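Local coordinates for HD-GYP domain-containing protein (Bdellovibrio bacteriovorus, PDB 3TM8) that binds a pair of iron ions through an unconventional HD-GYP domain and probably belongs to the cyclic-di-GMP phosphodiesterases, at residues A[193-205]-A[246-258]. Residues are numbered along the deposited sequence; the frame is centred on the assembly and turned at random. Where two conformers were deposited one is given.
Sequences TQLLTLGALLHDY and FDQTVINIIGQHE. With FE (Fe (III) ion), chain E; FE (Fe (III) ion), chain D.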
ATOM      1  N   THR A 193      -2.032  16.315   2.738  1.00 10.06           N
ATOM      2  CA  THR A 193      -2.520  14.974   3.041  0.50  9.65           C
ATOM      3  C   THR A 193      -2.554  14.109   1.783  1.00  8.22           C
ATOM      4  O   THR A 193      -2.291  12.912   1.843  1.00  8.73           O
ATOM      5  CB  THR A 193      -3.895  14.980   3.744  0.50  9.95           C
ATOM      6  OG1 THR A 193      -4.877  15.564   2.879  0.50  9.49           O
ATOM      7  CG2 THR A 193      -3.820  15.758   5.057  0.50 12.23           C
ATOM      8  N   GLN A 194      -2.854  14.715   0.637  1.00  7.14           N
ATOM      9  CA  GLN A 194      -2.823  13.983  -0.626  1.00  7.81           C
ATOM     10  C   GLN A 194      -1.404  13.492  -0.929  1.00  7.09           C
ATOM     11  O   GLN A 194      -1.202  12.337  -1.290  1.00  6.79           O
ATOM     12  CB  GLN A 194      -3.323  14.854  -1.772  1.00  8.86           C
ATOM     13  CG  GLN A 194      -3.244  14.179  -3.126  1.00  9.92           C
ATOM     14  CD  GLN A 194      -3.794  15.076  -4.206  1.00 12.70           C
ATOM     15  OE1 GLN A 194      -3.655  16.301  -4.131  1.00 15.30           O
ATOM     16  NE2 GLN A 194      -4.454  14.490  -5.189  1.00 11.58           N
ATOM     17  N   LEU A 195      -0.421  14.373  -0.793  1.00  7.45           N
ATOM     18  CA  LEU A 195       0.959  14.019  -1.115  1.00  7.84           C
ATOM     19  C   LEU A 195       1.565  13.044  -0.102  1.00  6.33           C
ATOM     20  O   LEU A 195       2.350  12.175  -0.477  1.00  7.34           O
ATOM     21  CB  LEU A 195       1.826  15.271  -1.262  1.00 10.40           C
ATOM     22  CG  LEU A 195       1.436  16.159  -2.451  1.00 12.89           C
ATOM     23  CD1 LEU A 195       2.361  17.358  -2.548  1.00 15.06           C
ATOM     24  CD2 LEU A 195       1.433  15.355  -3.759  1.00 15.00           C
ATOM     25  N   LEU A 196       1.183  13.179   1.165  1.00  6.94           N
ATOM     26  CA  LEU A 196       1.559  12.236   2.211  1.00  7.65           C
ATOM     27  C   LEU A 196       1.057  10.841   1.858  1.00  6.99           C
ATOM     28  O   LEU A 196       1.792   9.856   1.948  1.00  7.46           O
ATOM     29  CB  LEU A 196       0.973  12.686   3.553  1.00  9.38           C
ATOM     30  CG  LEU A 196       1.033  11.692   4.715  1.00 10.81           C
ATOM     31  CD1 LEU A 196       2.472  11.426   5.122  1.00 11.10           C
ATOM     32  CD2 LEU A 196       0.211  12.190   5.900  1.00 12.15           C
ATOM     33  N   THR A 197      -0.208  10.770   1.454  1.00  5.98           N
ATOM     34  CA  THR A 197      -0.837   9.504   1.113  1.00  6.13           C
ATOM     35  C   THR A 197      -0.162   8.882  -0.107  1.00  5.38           C
ATOM     36  O   THR A 197       0.163   7.684  -0.123  1.00  5.60           O
ATOM     37  CB  THR A 197      -2.340   9.708   0.867  1.00  7.73           C
ATOM     38  OG1 THR A 197      -2.932  10.214   2.069  1.00  8.70           O
ATOM     39  CG2 THR A 197      -3.022   8.402   0.467  1.00  8.77           C
ATOM     40  N   LEU A 198       0.060   9.699  -1.131  1.00  5.51           N
ATOM     41  CA  LEU A 198       0.721   9.227  -2.342  1.00  6.18           C
ATOM     42  C   LEU A 198       2.143   8.729  -2.064  1.00  5.78           C
ATOM     43  O   LEU A 198       2.551   7.657  -2.539  1.00  5.84           O
ATOM     44  CB  LEU A 198       0.728  10.333  -3.398  1.00  7.15           C
ATOM     45  CG  LEU A 198       1.364  10.006  -4.745  1.00  7.44           C
ATOM     46  CD1 LEU A 198       0.698   8.790  -5.398  1.00  7.06           C
ATOM     47  CD2 LEU A 198       1.298  11.238  -5.654  1.00  7.62           C
ATOM     48  N   GLY A 199       2.910   9.512  -1.310  1.00  5.52           N
ATOM     49  CA  GLY A 199       4.255   9.113  -0.958  1.00  5.65           C
ATOM     50  C   GLY A 199       4.266   7.836  -0.146  1.00  5.90           C
ATOM     51  O   GLY A 199       5.075   6.932  -0.400  1.00  5.95           O
ATOM     52  N   ALA A 200       3.346   7.729   0.812  1.00  5.42           N
ATOM     53  CA  ALA A 200       3.233   6.502   1.594  1.00  5.88           C
ATOM     54  C   ALA A 200       2.892   5.299   0.711  1.00  5.77           C
ATOM     55  O   ALA A 200       3.455   4.222   0.849  1.00  6.44           O
ATOM     56  CB  ALA A 200       2.218   6.675   2.715  1.00  6.20           C
ATOM     57  N   LEU A 201       1.973   5.485  -0.218  1.00  5.13           N
ATOM     58  CA  LEU A 201       1.602   4.402  -1.100  0.50  4.93           C
ATOM     59  C   LEU A 201       2.807   3.891  -1.896  1.00  5.54           C
ATOM     60  O   LEU A 201       2.965   2.677  -2.082  1.00  6.02           O
ATOM     61  CB  LEU A 201       0.491   4.884  -2.021  0.50  5.11           C
ATOM     62  CG  LEU A 201      -0.104   3.877  -2.983  0.50  5.62           C
ATOM     63  CD1 LEU A 201      -0.614   2.659  -2.238  0.50  6.15           C
ATOM     64  CD2 LEU A 201      -1.224   4.552  -3.749  0.50  5.82           C
ATOM     65  N   LEU A 202       3.652   4.809  -2.347  1.00  5.04           N
ATOM     66  CA  LEU A 202       4.774   4.481  -3.211  1.00  5.21           C
ATOM     67  C   LEU A 202       6.095   4.298  -2.470  1.00  5.67           C
ATOM     68  O   LEU A 202       7.125   4.087  -3.109  1.00  6.00           O
ATOM     69  CB  LEU A 202       4.934   5.569  -4.272  1.00  6.02           C
ATOM     70  CG  LEU A 202       3.726   5.847  -5.180  1.00  6.32           C
ATOM     71  CD1 LEU A 202       4.023   7.028  -6.095  1.00  8.23           C
ATOM     72  CD2 LEU A 202       3.357   4.605  -5.998  1.00  7.02           C
ATOM     73  N   HIS A 203       6.066   4.366  -1.138  1.00  5.06           N
ATOM     74  CA  HIS A 203       7.301   4.578  -0.390  1.00  4.78           C
ATOM     75  C   HIS A 203       8.368   3.520  -0.641  1.00  5.11           C
ATOM     76  O   HIS A 203       9.559   3.833  -0.650  1.00  6.50           O
ATOM     77  CB  HIS A 203       7.047   4.768   1.115  1.00  5.77           C
ATOM     78  CG  HIS A 203       6.807   3.499   1.874  1.00  5.43           C
ATOM     79  ND1 HIS A 203       5.572   2.886   1.949  1.00  5.91           N
ATOM     80  CD2 HIS A 203       7.653   2.730   2.602  1.00  5.15           C
ATOM     81  CE1 HIS A 203       5.670   1.796   2.693  1.00  5.69           C
ATOM     82  NE2 HIS A 203       6.919   1.687   3.112  1.00  5.59           N
ATOM     83  N   ASP A 204       7.944   2.272  -0.850  1.00  4.75           N
ATOM     84  CA  ASP A 204       8.879   1.154  -0.978  1.00  5.83           C
ATOM     85  C   ASP A 204       9.165   0.756  -2.415  1.00  5.67           C
ATOM     86  O   ASP A 204       9.528  -0.388  -2.702  1.00  5.69           O
ATOM     87  CB  ASP A 204       8.410  -0.036  -0.141  1.00  5.18           C
ATOM     88  CG  ASP A 204       8.964  -0.000   1.275  1.00  5.38           C
ATOM     89  OD1 ASP A 204      10.003   0.667   1.483  1.00  5.33           O
ATOM     90  OD2 ASP A 204       8.364  -0.635   2.176  1.00  5.32           O
ATOM     91  N   TYR A 205       9.043   1.720  -3.319  1.00  6.05           N
ATOM     92  CA  TYR A 205       9.400   1.503  -4.715  1.00  7.07           C
ATOM     93  C   TYR A 205      10.788   0.861  -4.871  1.00  6.51           C
ATOM     94  O   TYR A 205      11.010   0.037  -5.766  1.00  7.40           O
ATOM     95  CB  TYR A 205       9.332   2.827  -5.476  1.00  7.16           C
ATOM     96  CG  TYR A 205       9.788   2.730  -6.909  1.00  8.02           C
ATOM     97  CD1 TYR A 205       9.287   1.748  -7.763  1.00  7.80           C
ATOM     98  CD2 TYR A 205      10.730   3.616  -7.408  1.00 11.38           C
ATOM     99  CE1 TYR A 205       9.711   1.671  -9.087  1.00  8.89           C
ATOM    100  CE2 TYR A 205      11.164   3.539  -8.710  1.00 12.45           C
ATOM    101  CZ  TYR A 205      10.655   2.569  -9.546  1.00 10.21           C
ATOM    102  OH  TYR A 205      11.108   2.522 -10.839  1.00 12.14           O
ATOM    103  N   PHE A 246       6.940  13.742 -10.957  1.00 12.34           N
ATOM    104  CA  PHE A 246       6.927  13.356  -9.547  1.00 13.14           C
ATOM    105  C   PHE A 246       6.945  14.582  -8.639  1.00 12.96           C
ATOM    106  O   PHE A 246       7.744  15.502  -8.830  1.00 15.80           O
ATOM    107  CB  PHE A 246       8.091  12.418  -9.200  1.00 12.50           C
ATOM    108  CG  PHE A 246       7.737  10.958  -9.291  1.00 11.55           C
ATOM    109  CD1 PHE A 246       7.606  10.192  -8.143  1.00 11.87           C
ATOM    110  CD2 PHE A 246       7.522  10.361 -10.521  1.00 12.41           C
ATOM    111  CE1 PHE A 246       7.274   8.854  -8.222  1.00 12.36           C
ATOM    112  CE2 PHE A 246       7.189   9.020 -10.607  1.00 12.55           C
ATOM    113  CZ  PHE A 246       7.065   8.266  -9.453  1.00 12.81           C
ATOM    114  N   ASP A 247       6.059  14.595  -7.651  1.00 11.16           N
ATOM    115  CA  ASP A 247       6.066  15.664  -6.656  1.00 10.80           C
ATOM    116  C   ASP A 247       7.270  15.539  -5.722  1.00 10.79           C
ATOM    117  O   ASP A 247       7.636  14.438  -5.318  1.00 10.22           O
ATOM    118  CB  ASP A 247       4.783  15.642  -5.836  1.00 12.14           C
ATOM    119  CG  ASP A 247       3.562  15.971  -6.662  1.00 13.94           C
ATOM    120  OD1 ASP A 247       3.271  17.172  -6.838  1.00 15.81           O
ATOM    121  OD2 ASP A 247       2.898  15.028  -7.136  1.00 13.49           O
ATOM    122  N   GLN A 248       7.870  16.668  -5.364  1.00 11.24           N
ATOM    123  CA  GLN A 248       9.037  16.636  -4.486  1.00 11.63           C
ATOM    124  C   GLN A 248       8.749  15.923  -3.163  1.00 11.11           C
ATOM    125  O   GLN A 248       9.588  15.172  -2.666  1.00 10.95           O
ATOM    126  CB  GLN A 248       9.568  18.044  -4.217  1.00 13.57           C
ATOM    127  CG  GLN A 248      10.894  18.040  -3.469  1.00 14.80           C
ATOM    128  CD  GLN A 248      12.004  17.367  -4.263  1.00 17.27           C
ATOM    129  OE1 GLN A 248      12.213  17.675  -5.437  1.00 19.48           O
ATOM    130  NE2 GLN A 248      12.715  16.440  -3.628  1.00 16.55           N
ATOM    131  N   THR A 249       7.569  16.151  -2.594  1.00 10.47           N
ATOM    132  CA  THR A 249       7.205  15.505  -1.338  1.00 10.48           C
ATOM    133  C   THR A 249       7.236  13.982  -1.476  1.00  8.38           C
ATOM    134  O   THR A 249       7.673  13.271  -0.569  1.00  9.28           O
ATOM    135  CB  THR A 249       5.803  15.921  -0.881  1.00 13.48           C
ATOM    136  OG1 THR A 249       5.785  17.327  -0.606  1.00 18.63           O
ATOM    137  CG2 THR A 249       5.394  15.147   0.367  1.00 12.57           C
ATOM    138  N   VAL A 250       6.757  13.482  -2.613  1.00  8.61           N
ATOM    139  CA  VAL A 250       6.735  12.046  -2.873  1.00  8.50           C
ATOM    140  C   VAL A 250       8.163  11.498  -3.003  1.00  7.84           C
ATOM    141  O   VAL A 250       8.498  10.459  -2.426  1.00  8.52           O
ATOM    142  CB  VAL A 250       5.892  11.754  -4.130  1.00  8.13           C
ATOM    143  CG1 VAL A 250       5.991  10.291  -4.517  1.00  9.01           C
ATOM    144  CG2 VAL A 250       4.435  12.166  -3.887  1.00  8.58           C
ATOM    145  N   ILE A 251       9.005  12.204  -3.752  1.00  8.02           N
ATOM    146  CA  ILE A 251      10.419  11.855  -3.846  1.00  9.01           C
ATOM    147  C   ILE A 251      11.060  11.842  -2.461  1.00  7.70           C
ATOM    148  O   ILE A 251      11.812  10.934  -2.126  1.00  8.87           O
ATOM    149  CB  ILE A 251      11.188  12.833  -4.767  1.00 11.47           C
ATOM    150  CG1 ILE A 251      10.654  12.743  -6.203  1.00 12.71           C
ATOM    151  CG2 ILE A 251      12.698  12.562  -4.712  1.00 12.72           C
ATOM    152  CD1 ILE A 251      10.998  13.963  -7.057  1.00 14.15           C
ATOM    153  N   ASN A 252      10.765  12.858  -1.652  1.00  7.98           N
ATOM    154  CA  ASN A 252      11.311  12.904  -0.299  1.00  8.71           C
ATOM    155  C   ASN A 252      10.889  11.714   0.542  1.00  8.06           C
ATOM    156  O   ASN A 252      11.694  11.151   1.269  1.00  8.72           O
ATOM    157  CB  ASN A 252      10.892  14.185   0.417  1.00  9.62           C
ATOM    158  CG  ASN A 252      11.533  15.417  -0.176  1.00 11.80           C
ATOM    159  OD1 ASN A 252      12.493  15.324  -0.946  1.00 12.26           O
ATOM    160  ND2 ASN A 252      11.009  16.587   0.183  1.00 12.17           N
ATOM    161  N   ILE A 253       9.619  11.339   0.459  1.00  7.90           N
ATOM    162  CA  ILE A 253       9.132  10.208   1.235  1.00  7.66           C
ATOM    163  C   ILE A 253       9.786   8.899   0.766  1.00  7.10           C
ATOM    164  O   ILE A 253      10.236   8.087   1.577  1.00  7.37           O
ATOM    165  CB  ILE A 253       7.603  10.138   1.210  1.00  6.82           C
ATOM    166  CG1 ILE A 253       7.024  11.300   2.027  1.00  7.38           C
ATOM    167  CG2 ILE A 253       7.110   8.801   1.745  1.00  7.48           C
ATOM    168  CD1 ILE A 253       5.539  11.536   1.781  1.00  8.43           C
ATOM    169  N   ILE A 254       9.871   8.700  -0.543  1.00  7.49           N
ATOM    170  CA  ILE A 254      10.530   7.505  -1.055  1.00  7.80           C
ATOM    171  C   ILE A 254      11.971   7.403  -0.532  1.00  7.67           C
ATOM    172  O   ILE A 254      12.412   6.333  -0.078  1.00  8.98           O
ATOM    173  CB  ILE A 254      10.475   7.465  -2.597  1.00  8.48           C
ATOM    174  CG1 ILE A 254       9.035   7.218  -3.046  1.00  8.46           C
ATOM    175  CG2 ILE A 254      11.401   6.379  -3.142  1.00  9.78           C
ATOM    176  CD1 ILE A 254       8.803   7.447  -4.524  1.00 10.03           C
ATOM    177  N   GLY A 255      12.689   8.522  -0.557  1.00  7.18           N
ATOM    178  CA  GLY A 255      14.090   8.531  -0.183  1.00  8.22           C
ATOM    179  C   GLY A 255      14.386   8.634   1.300  1.00  8.41           C
ATOM    180  O   GLY A 255      15.453   8.205   1.733  1.00  9.13           O
ATOM    181  N   GLN A 256      13.469   9.203   2.082  1.00  7.81           N
ATOM    182  CA  GLN A 256      13.770   9.527   3.484  1.00  8.83           C
ATOM    183  C   GLN A 256      13.006   8.688   4.505  1.00  8.72           C
ATOM    184  O   GLN A 256      13.170   8.878   5.710  1.00  8.13           O
ATOM    185  CB  GLN A 256      13.509  11.014   3.776  1.00  9.14           C
ATOM    186  CG  GLN A 256      14.292  11.983   2.923  1.00 10.28           C
ATOM    187  CD  GLN A 256      13.878  13.428   3.185  1.00 13.84           C
ATOM    188  OE1 GLN A 256      13.042  13.699   4.048  1.00 17.17           O
ATOM    189  NE2 GLN A 256      14.460  14.359   2.439  1.00 17.37           N
ATOM    190  N   HIS A 257      12.155   7.779   4.043  1.00  7.25           N
ATOM    191  CA  HIS A 257      11.226   7.133   4.966  1.00  7.39           C
ATOM    192  C   HIS A 257      11.882   6.129   5.915  1.00  7.52           C
ATOM    193  O   HIS A 257      11.225   5.650   6.833  1.00  7.77           O
ATOM    194  CB  HIS A 257      10.106   6.437   4.199  1.00  7.08           C
ATOM    195  CG  HIS A 257      10.555   5.183   3.512  1.00  6.74           C
ATOM    196  ND1 HIS A 257      11.005   5.162   2.209  1.00  6.93           N
ATOM    197  CD2 HIS A 257      10.673   3.912   3.967  1.00  5.76           C
ATOM    198  CE1 HIS A 257      11.359   3.928   1.884  1.00  6.26           C
ATOM    199  NE2 HIS A 257      11.171   3.152   2.936  1.00  5.64           N
ATOM    200  N   GLU A 258      13.148   5.778   5.677  1.00  7.85           N
ATOM    201  CA  GLU A 258      13.874   4.907   6.607  1.00  8.27           C
ATOM    202  C   GLU A 258      14.753   5.713   7.560  1.00  9.70           C
ATOM    203  O   GLU A 258      15.481   5.147   8.377  1.00 10.81           O
ATOM    204  CB  GLU A 258      14.727   3.879   5.868  1.00  8.34           C
ATOM    205  CG  GLU A 258      13.928   2.905   5.019  1.00  8.48           C
ATOM    206  CD  GLU A 258      12.979   2.017   5.813  1.00  8.27           C
ATOM    207  OE1 GLU A 258      12.969   2.062   7.061  1.00  9.75           O
ATOM    208  OE2 GLU A 258      12.238   1.254   5.170  1.00  7.65           O
TER
HETATM  209 FE    FE E 903      11.169   0.966   3.260  1.00  5.65          FE
HETATM  210 FE    FE D 902       8.013  -0.015   4.147  1.00  5.02          FE
HETATM  211  O   HOH W   1       9.577   1.174   4.325  1.00  5.37           O
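D204 and H257 meet at a two-iron centre, where the two segments join through metal rather than through hydrogen bonds. The D204 carboxylate bridges the irons. OD1 binds the iron of chain E at 2.1 Å, and OD2 binds the iron of chain D. H257 NE2 and E258 OE2 also hold the chain E iron, and H203 NE2 holds the chain D iron. One water bridges the two irons as a ligand of both. H203 and D204 form the HD pair that names the family. H170 and N285 also bind the chain D iron; H232 also binds the chain E iron.

The two histidine rings stack edge-to-face. H203 CD2 lies over one face of H257, 3.5 Å from H257 CD2, with the planes at 81°. Both rings have CG between the backbone N and the carbonyl carbon (chi1 79° in H203), which puts ND1 at a backbone carbonyl and NE2 at an iron. H203 ND1 donates to A200 O at 2.7 Å, in the plane of that carbonyl. H257 ND1 donates to I253 O at 3.1 Å, with a weak second bond to I254 O.

Behind the metals the contact is apolar. V250 is a knob among L195, L198, G199 and L202, and its CG2 lies 3.7 Å from L198 CD2. G199 lets the helices come close: its CA is 4.3 Å from that of V250. I253 CG2 rests 3.5 Å from G199 O. At the far end L195 CD2 touches the D247 carboxylate, whose OD2 is hydrogen-bonded to Y133 OH and salt-bridged to K137 NZ.

The axes of helices 193-202 and 248-256 approach to 8.3 Å and cross at -40°. Helices 130-149 and 167-185 pack on the former. Helix 276-293 touches both, at L196 and T249.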